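Local coordinates for protein 6-aminohexanoate-cyclic-dimer hydrolase (Arthrobacter sp., PDB 3A2Q) that hydrolyses the cyclic dimer of 6-aminohexanoate, a by-product of nylon-6 manufacture, to the linear dimer, at residues 68-73 against 113-118; 42-47 against 155-160. The protein carries 1 engineered substitution. One frame throughout, in Å; residues are numbered along the deposited sequence.

Interaction 1. Residues 68-73 against 113-118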
loop_
_atom_site.group_PDB
_atom_site.type_symbol
_atom_site.label_atom_id
_atom_site.label_comp_id
_atom_site.label_asym_id
_atom_site.label_seq_id
_atom_site.Cartn_x
_atom_site.Cartn_y
_atom_site.Cartn_z
ATOM N N PRO A 68 11.948 -10.522 -10.410
ATOM C CA PRO A 68 12.355 -9.640 -9.316
ATOM C C PRO A 68 11.172 -8.934 -8.664
ATOM O O PRO A 68 10.144 -8.709 -9.305
ATOM C CB PRO A 68 13.289 -8.633 -10.003
ATOM C CG PRO A 68 13.636 -9.278 -11.326
ATOM C CD PRO A 68 12.369 -9.965 -11.704
ATOM N N TYR A 69 11.328 -8.590 -7.388
ATOM C CA TYR A 69 10.299 -7.860 -6.654
ATOM C C TYR A 69 10.992 -6.984 -5.621
ATOM O O TYR A 69 12.148 -7.222 -5.267
ATOM C CB TYR A 69 9.307 -8.820 -5.979
ATOM C CG TYR A 69 9.685 -9.281 -4.592
ATOM C CD1 TYR A 69 9.168 -8.649 -3.461
ATOM C CD2 TYR A 69 10.539 -10.368 -4.405
ATOM C CE1 TYR A 69 9.486 -9.092 -2.177
ATOM C CE2 TYR A 69 10.866 -10.816 -3.126
ATOM C CZ TYR A 69 10.334 -10.175 -2.019
ATOM O OH TYR A 69 10.648 -10.620 -0.757
ATOM N N LEU A 70 10.288 -5.960 -5.152
ATOM C CA LEU A 70 10.837 -5.039 -4.172
ATOM C C LEU A 70 10.067 -5.082 -2.855
ATOM O O LEU A 70 8.856 -5.298 -2.830
ATOM C CB LEU A 70 10.844 -3.623 -4.752
ATOM C CG LEU A 70 11.850 -3.438 -5.890
ATOM C CD1 LEU A 70 11.544 -2.173 -6.672
ATOM C CD2 LEU A 70 13.255 -3.406 -5.307
ATOM N N LEU A 71 10.796 -4.856 -1.768
ATOM C CA LEU A 71 10.255 -4.901 -0.418
ATOM C C LEU A 71 10.367 -3.551 0.284
ATOM O O LEU A 71 11.403 -2.899 0.221
ATOM C CB LEU A 71 11.032 -5.956 0.372
ATOM C CG LEU A 71 10.555 -6.447 1.733
ATOM C CD1 LEU A 71 9.305 -7.291 1.546
ATOM C CD2 LEU A 71 11.660 -7.272 2.385
ATOM N N LYS A 72 9.301 -3.137 0.957
ATOM C CA LYS A 72 9.303 -1.870 1.683
ATOM C C LYS A 72 10.192 -2.055 2.910
ATOM O O LYS A 72 10.163 -3.113 3.533
ATOM C CB LYS A 72 7.881 -1.514 2.128
ATOM C CG LYS A 72 7.738 -0.165 2.822
ATOM C CD LYS A 72 6.295 0.064 3.238
ATOM C CE LYS A 72 6.065 1.470 3.774
ATOM N NZ LYS A 72 4.664 1.659 4.267
ATOM N N ASP A 73 10.985 -1.043 3.252
ATOM C CA ASP A 73 11.855 -1.158 4.417
ATOM C C ASP A 73 11.100 -0.790 5.687
ATOM O O ASP A 73 11.481 0.127 6.422
ATOM C CB ASP A 73 13.104 -0.278 4.261
ATOM C CG ASP A 73 14.091 -0.463 5.404
ATOM O OD1 ASP A 73 14.257 -1.613 5.865
ATOM O OD2 ASP A 73 14.706 0.533 5.837
ATOM N N VAL A 113 12.743 -13.075 -6.790
ATOM C CA VAL A 113 14.073 -12.760 -6.269
ATOM C C VAL A 113 14.050 -11.366 -5.638
ATOM O O VAL A 113 13.580 -10.408 -6.248
ATOM C CB VAL A 113 15.170 -12.831 -7.387
ATOM C CG1 VAL A 113 15.075 -14.167 -8.120
ATOM C CG2 VAL A 113 15.031 -11.679 -8.365
ATOM N N LEU A 114 14.534 -11.264 -4.402
ATOM C CA LEU A 114 14.551 -9.990 -3.691
ATOM C C LEU A 114 15.584 -9.045 -4.293
ATOM O O LEU A 114 16.786 -9.203 -4.076
ATOM C CB LEU A 114 14.849 -10.214 -2.207
ATOM C CG LEU A 114 14.818 -8.962 -1.334
ATOM C CD1 LEU A 114 13.511 -8.214 -1.569
ATOM C CD2 LEU A 114 14.964 -9.348 0.133
ATOM N N LEU A 115 15.100 -8.054 -5.039
ATOM C CA LEU A 115 15.960 -7.083 -5.708
ATOM C C LEU A 115 16.441 -5.943 -4.818
ATOM O O LEU A 115 17.505 -5.375 -5.056
ATOM C CB LEU A 115 15.231 -6.500 -6.924
ATOM C CG LEU A 115 16.047 -5.610 -7.863
ATOM C CD1 LEU A 115 17.174 -6.433 -8.485
ATOM C CD2 LEU A 115 15.139 -5.046 -8.952
ATOM N N GLY A 116 15.658 -5.599 -3.801
ATOM C CA GLY A 116 16.046 -4.518 -2.915
ATOM C C GLY A 116 14.894 -3.983 -2.086
ATOM O O GLY A 116 13.786 -4.517 -2.136
ATOM N N LYS A 117 15.158 -2.930 -1.318
ATOM C CA LYS A 117 14.139 -2.322 -0.471
ATOM C C LYS A 117 13.751 -0.922 -0.946
ATOM O O LYS A 117 14.574 -0.194 -1.503
ATOM C CB LYS A 117 14.625 -2.248 0.973
ATOM C CG LYS A 117 14.858 -3.595 1.631
ATOM C CD LYS A 117 15.107 -3.389 3.107
ATOM C CE LYS A 117 15.084 -4.683 3.888
ATOM N NZ LYS A 117 15.059 -4.372 5.345
ATOM N N THR A 118 12.496 -0.548 -0.707
ATOM C CA THR A 118 11.985 0.753 -1.128
ATOM C C THR A 118 11.805 1.765 -0.005
ATOM O O THR A 118 11.578 1.408 1.152
ATOM C CB THR A 118 10.651 0.593 -1.846
ATOM O OG1 THR A 118 9.767 -0.178 -1.022
ATOM C CG2 THR A 118 10.855 -0.104 -3.179
HETATM O O HOH W 1 12.156 -4.721 4.965
#
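Tyr69 and Leu114 meet between neighbouring parallel strands, 68-72 and 113-118, of the mixed sheet in this amidase-family fold: Leu114 CD1 lies over one face of the Tyr69 ring, 4.2 Å from its centroid. The backbones pair through Leu115 N to Tyr69 O (3.1 Å), then Leu71 N to Gly116 O (3.0 Å), so 113-118 fits in one extra residue around Leu115 and Gly116. Lys117 is the side chain to follow. Its CB passes 4.1 Å from Asp73 CB; CG stands anti to the carbonyl carbon (chi1 -64°), and the extended chain beyond it carries CD to 3.4 Å and CE to 3.7 Å from Asp73 OD1. NZ closes a salt bridge of 2.9 Å to Asp73 OD1, meeting it on the anti side, 28° out of the carboxylate plane. NZ also bonds to Ile82 O and to a water, while Asn83, Thr84 and Ser85 hold the carboxylate. A methionine here would probably leave Asp73 without its charge mate and Ile82 O without this donor. On the other face Lys72, a charge-relay residue by similarity, sends NZ to Ser150, Ser151 and Asn169. The water on Lys117 NZ donates in turn to Lys72 O, 2.9 Å away.

Interaction 2. Residues 42-47 against 155-160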
loop_
_atom_site.group_PDB
_atom_site.type_symbol
_atom_site.label_atom_id
_atom_site.label_comp_id
_atom_site.label_asym_id
_atom_site.label_seq_id
_atom_site.Cartn_x
_atom_site.Cartn_y
_atom_site.Cartn_z
ATOM N N ILE A 42 14.453 9.052 -9.217
ATOM C CA ILE A 42 13.286 8.984 -8.347
ATOM C C ILE A 42 13.538 8.587 -6.892
ATOM O O ILE A 42 12.662 8.767 -6.048
ATOM C CB ILE A 42 12.205 8.057 -8.954
ATOM C CG1 ILE A 42 12.788 6.674 -9.241
ATOM C CG2 ILE A 42 11.663 8.668 -10.233
ATOM C CD1 ILE A 42 11.769 5.684 -9.785
ATOM N N ASN A 43 14.724 8.057 -6.594
ATOM C CA ASN A 43 15.068 7.669 -5.225
ATOM C C ASN A 43 13.993 6.740 -4.639
ATOM O O ASN A 43 13.523 6.940 -3.518
ATOM C CB ASN A 43 15.228 8.938 -4.371
ATOM C CG ASN A 43 15.733 8.653 -2.962
ATOM O OD1 ASN A 43 16.606 7.810 -2.758
ATOM N ND2 ASN A 43 15.197 9.378 -1.984
ATOM N N ALA A 44 13.618 5.726 -5.418
ATOM C CA ALA A 44 12.602 4.752 -5.019
ATOM C C ALA A 44 13.227 3.588 -4.249
ATOM O O ALA A 44 12.807 3.276 -3.132
ATOM C CB ALA A 44 11.875 4.237 -6.251
ATOM N N VAL A 45 14.213 2.938 -4.864
ATOM C CA VAL A 45 14.922 1.829 -4.229
ATOM C C VAL A 45 16.047 2.452 -3.411
ATOM O O VAL A 45 16.978 3.027 -3.975
ATOM C CB VAL A 45 15.540 0.877 -5.273
ATOM C CG1 VAL A 45 16.338 -0.217 -4.571
ATOM C CG2 VAL A 45 14.454 0.261 -6.126
ATOM N N ILE A 46 15.961 2.360 -2.088
ATOM C CA ILE A 46 16.988 2.949 -1.235
ATOM C C ILE A 46 18.063 1.967 -0.804
ATOM O O ILE A 46 19.154 2.373 -0.404
ATOM C CB ILE A 46 16.389 3.581 0.038
ATOM C CG1 ILE A 46 15.503 2.567 0.762
ATOM C CG2 ILE A 46 15.616 4.833 -0.319
ATOM C CD1 ILE A 46 15.015 3.049 2.102
ATOM N N ILE A 47 17.756 0.678 -0.888
ATOM C CA ILE A 47 18.700 -0.355 -0.495
ATOM C C ILE A 47 18.736 -1.455 -1.538
ATOM O O ILE A 47 17.975 -2.420 -1.456
ATOM C CB ILE A 47 18.312 -0.995 0.857
ATOM C CG1 ILE A 47 18.198 0.078 1.937
ATOM C CG2 ILE A 47 19.350 -2.037 1.248
ATOM C CD1 ILE A 47 17.557 -0.410 3.227
ATOM N N GLY A 155 5.433 1.978 -4.781
ATOM C CA GLY A 155 4.530 2.443 -5.819
ATOM C C GLY A 155 5.293 3.027 -6.999
ATOM O O GLY A 155 5.028 2.692 -8.155
ATOM N N ALA A 156 6.255 3.898 -6.704
ATOM C CA ALA A 156 7.066 4.533 -7.742
ATOM C C ALA A 156 7.914 3.508 -8.485
ATOM O O ALA A 156 8.055 3.573 -9.708
ATOM C CB ALA A 156 7.969 5.600 -7.122
ATOM N N ALA A 157 8.484 2.564 -7.742
ATOM C CA ALA A 157 9.324 1.534 -8.341
ATOM C C ALA A 157 8.565 0.763 -9.412
ATOM O O ALA A 157 9.057 0.582 -10.523
ATOM C CB ALA A 157 9.829 0.580 -7.268
ATOM N N VAL A 158 7.360 0.311 -9.079
ATOM C CA VAL A 158 6.550 -0.435 -10.029
ATOM C C VAL A 158 6.114 0.438 -11.206
ATOM O O VAL A 158 6.063 -0.021 -12.343
ATOM C CB VAL A 158 5.302 -1.044 -9.334
ATOM C CG1 VAL A 158 4.415 -1.747 -10.365
ATOM C CG2 VAL A 158 5.748 -2.029 -8.261
ATOM N N ALA A 159 5.819 1.702 -10.930
ATOM C CA ALA A 159 5.398 2.622 -11.979
ATOM C C ALA A 159 6.533 2.870 -12.978
ATOM O O ALA A 159 6.287 3.132 -14.152
ATOM C CB ALA A 159 4.950 3.936 -11.361
ATOM N N ALA A 160 7.771 2.777 -12.501
ATOM C CA ALA A 160 8.949 2.998 -13.340
ATOM C C ALA A 160 9.571 1.696 -13.834
ATOM O O ALA A 160 10.681 1.691 -14.365
ATOM C CB ALA A 160 9.984 3.803 -12.576
#
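The carbonyl O of Ala156 accepts the N-H of Ala160 at 2.9 Å, and Ile42 CD1 rests 4.3 Å from that same oxygen. This last turn of the helix, where Ala160 N also has a weak bond to Ala157 O, sets Ala160 just where the chain leaves helical angles, with its methyl aimed at Ile42. There CD1 of Ile42 comes up against Ala160 CB at 3.8 Å, methyl to methyl. Ile42 gets there with CG1 between its backbone N and carbonyl carbon (chi1 55°) and CD1 stretched straight on from it (chi2 178°), so that the longer branch is the one that reaches the helix. Two residues on, Ala44 makes the second touch. Its CB points at the helix and meets two consecutive residues there, Ala156 CB at 4.2 Å and Ala157 CB at 4.3 Å, and it also lies 4.1 Å from the backbone N of Ala157. Small side chains at Ala44, Ala156 and Ala157 go with close backbones: the CA atoms of Ala44 and Ala157 are 5.7 Å apart. What meets helix 152-159 is the short connection that leads from helix 24-42 into the edge strand 45-48; in this amidase fold helix 152-159 follows directly on the glycine- and serine-rich segment bearing Ser150. The connection turns at Asn43, which takes positive phi (53°); Asn43 ND2 bonds to the carbonyls of Trp134 and Ala136, and Asn39 OD1 accepts from Val45 N. Further along, a classic beta bulge at Ile46 and Ile47 sets two residues of the edge strand opposite the single Lys117. Past the helix, Ala160 O accepts a hydrogen bond from His34 NE2 of helix 24-42.

How the interactions relate
Both contacts are buried, their centres about 10 Å apart, and interaction 1 is nested within the loop that interaction 2 closes. They share the sheet: strand 113-118 pairs with 68-72 on one side and with edge strand 45-48 on the other, where Lys117 N and O probably bond to Ile47 O and Ile46 N. Leu70 of interaction 1 also packs its CD1 on Ala157 of interaction 2. Their chemistry differs with position. Interaction 1 combines backbone bonds with a salt bridge and reaches the catalytic region through Lys72, whose side chain is about 10 Å from that of Ala157, whereas interaction 2 seats a helix against a turn by apolar packing, with no polar bond between its two segments.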